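Local coordinates for SspB protein (Streptomyces clavuligerus, PDB 6JUF), which probably acts as a metal-dependent DNA-cleaving component of the SspABCD-SspE system, a phosphorothioation-sensing bacterial defence against phages, at residues A91-D96 against V313-Y318. Numbering follows the deposited sequence.
Sequences ARWLLD and VLDEQY
Between residues 91-96, on helix 89-95, and residues 313-318, at the end of helix 306-317, the nearest CA atoms are those of W93 and D315, 9.1 Å apart. The indole of W93 bridges this gap: CG lies anti to the backbone N (chi1 172°), which carries the ring to the other helix. At the pyrrole edge, NE1 of W93 donates a hydrogen bond to OD1 of D315 over 2.9 Å. The bond is almost straight, at 177°, and OD1 lies in the indole plane. The N-H comes in from above the carboxylate plane, 47° out of it. OD2 of D315 forms a salt bridge with R322, so the indole and the arginine hold one oxygen each, and R322 is the charged partner. The benzene end of the same indole makes the apolar part of the contact. Its edge is directed at the face of Y318 in an offset edge-to-face pair, with CH2 of W93 3.6 Å from CD2 of Y318. CH2 also meets the branch point of L314, 3.7 Å from CG. In the DUF4007 region, away from the magnesium site, one buried tryptophan joins two helices over 200 residues apart in sequence by a polar and an apolar contact. The straight bond at NE1 probably helps to fix the rotation of the ring.

The hydroxyl of Y318 hydrogen-bonds to S109 of helix 107-118. W311 and W89 also pack on the W93 ring. L112 of helix 107-118 touches both W93 and L314, and helix 231-243 packs on L314 through I233 and Y236.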
# COMPACT_ATOMS: atom_id res chain seq x y z
N ALA B 91 -5.55 6.28 -17.35
CA ALA B 91 -4.30 6.31 -16.63
C ALA B 91 -3.84 7.78 -16.49
O ALA B 91 -3.38 8.18 -15.40
CB ALA B 91 -3.21 5.50 -17.34
N ARG B 92 -3.98 8.60 -17.53
CA ARG B 92 -3.66 10.03 -17.41
C ARG B 92 -4.54 10.67 -16.30
O ARG B 92 -4.03 11.49 -15.56
CB ARG B 92 -3.91 10.75 -18.74
CG ARG B 92 -3.87 12.27 -18.71
CD ARG B 92 -2.47 12.76 -18.35
NE ARG B 92 -2.35 14.23 -18.25
CZ ARG B 92 -2.60 14.94 -17.15
NH1 ARG B 92 -3.09 14.37 -16.02
NH2 ARG B 92 -2.42 16.27 -17.18
N TRP B 93 -5.82 10.33 -16.23
CA TRP B 93 -6.71 10.93 -15.26
C TRP B 93 -6.33 10.49 -13.84
O TRP B 93 -6.40 11.28 -12.92
CB TRP B 93 -8.15 10.58 -15.63
CG TRP B 93 -9.14 11.00 -14.59
CD1 TRP B 93 -9.83 12.20 -14.48
CD2 TRP B 93 -9.61 10.17 -13.47
NE1 TRP B 93 -10.63 12.19 -13.37
CE2 TRP B 93 -10.54 10.97 -12.72
CE3 TRP B 93 -9.32 8.86 -13.04
CZ2 TRP B 93 -11.19 10.49 -11.57
CZ3 TRP B 93 -10.02 8.39 -11.91
CH2 TRP B 93 -10.91 9.22 -11.18
N LEU B 94 -5.99 9.20 -13.63
CA LEU B 94 -5.79 8.67 -12.29
C LEU B 94 -4.38 8.81 -11.75
O LEU B 94 -4.15 9.22 -10.58
CB LEU B 94 -6.17 7.16 -12.28
CG LEU B 94 -5.92 6.48 -10.91
CD1 LEU B 94 -6.83 7.04 -9.80
CD2 LEU B 94 -6.06 4.97 -11.05
N LEU B 95 -3.40 8.44 -12.56
CA LEU B 95 -2.05 8.24 -12.11
C LEU B 95 -1.07 9.38 -12.34
O LEU B 95 0.02 9.34 -11.77
CB LEU B 95 -1.45 6.94 -12.73
CG LEU B 95 -2.21 5.67 -12.32
CD1 LEU B 95 -1.62 4.53 -13.17
CD2 LEU B 95 -2.05 5.45 -10.84
N ASP B 96 -1.37 10.32 -13.20
CA ASP B 96 -0.46 11.43 -13.44
C ASP B 96 -0.21 12.19 -12.14
O ASP B 96 -1.09 12.27 -11.25
CB ASP B 96 -1.08 12.35 -14.47
CG ASP B 96 -0.04 13.21 -15.13
OD1 ASP B 96 0.19 14.33 -14.62
OD2 ASP B 96 0.56 12.76 -16.11
N VAL B 313 -19.87 11.93 -12.18
CA VAL B 313 -19.97 11.49 -10.79
C VAL B 313 -18.57 11.08 -10.29
O VAL B 313 -18.15 11.44 -9.20
CB VAL B 313 -20.90 10.25 -10.72
CG1 VAL B 313 -20.82 9.52 -9.38
CG2 VAL B 313 -22.35 10.67 -10.96
N LEU B 314 -17.82 10.37 -11.10
CA LEU B 314 -16.49 9.93 -10.70
C LEU B 314 -15.51 11.12 -10.58
O LEU B 314 -14.79 11.20 -9.64
CB LEU B 314 -15.92 8.90 -11.69
CG LEU B 314 -14.53 8.34 -11.36
CD1 LEU B 314 -14.50 7.72 -9.96
CD2 LEU B 314 -14.12 7.28 -12.39
N ASP B 315 -15.53 12.06 -11.51
CA ASP B 315 -14.65 13.19 -11.41
C ASP B 315 -15.01 14.02 -10.19
O ASP B 315 -14.09 14.58 -9.56
CB ASP B 315 -14.71 14.01 -12.68
CG ASP B 315 -13.44 14.84 -12.91
OD1 ASP B 315 -12.37 14.37 -12.46
OD2 ASP B 315 -13.51 15.87 -13.58
N GLU B 316 -16.28 14.11 -9.84
CA GLU B 316 -16.66 14.85 -8.64
C GLU B 316 -16.02 14.26 -7.40
O GLU B 316 -15.60 14.97 -6.47
CB GLU B 316 -18.14 14.84 -8.49
CG GLU B 316 -18.78 15.76 -9.50
CD GLU B 316 -20.23 15.48 -9.66
OE1 GLU B 316 -20.80 14.97 -8.68
OE2 GLU B 316 -20.81 15.86 -10.71
N GLN B 317 -15.95 12.93 -7.35
CA GLN B 317 -15.36 12.25 -6.25
C GLN B 317 -13.90 12.64 -6.05
O GLN B 317 -13.37 12.54 -4.96
CB GLN B 317 -15.46 10.74 -6.52
CG GLN B 317 -14.80 9.83 -5.46
CD GLN B 317 -15.35 9.96 -4.04
OE1 GLN B 317 -16.44 10.44 -3.81
NE2 GLN B 317 -14.57 9.43 -3.04
N TYR B 318 -13.26 13.08 -7.13
CA TYR B 318 -11.85 13.51 -7.07
C TYR B 318 -11.64 14.99 -7.32
O TYR B 318 -10.56 15.41 -7.78
CB TYR B 318 -11.01 12.66 -8.04
CG TYR B 318 -10.91 11.24 -7.57
CD1 TYR B 318 -9.94 10.88 -6.66
CD2 TYR B 318 -11.87 10.29 -7.93
CE1 TYR B 318 -9.83 9.59 -6.19
CE2 TYR B 318 -11.81 9.00 -7.47
CZ TYR B 318 -10.79 8.65 -6.60
OH TYR B 318 -10.70 7.37 -6.09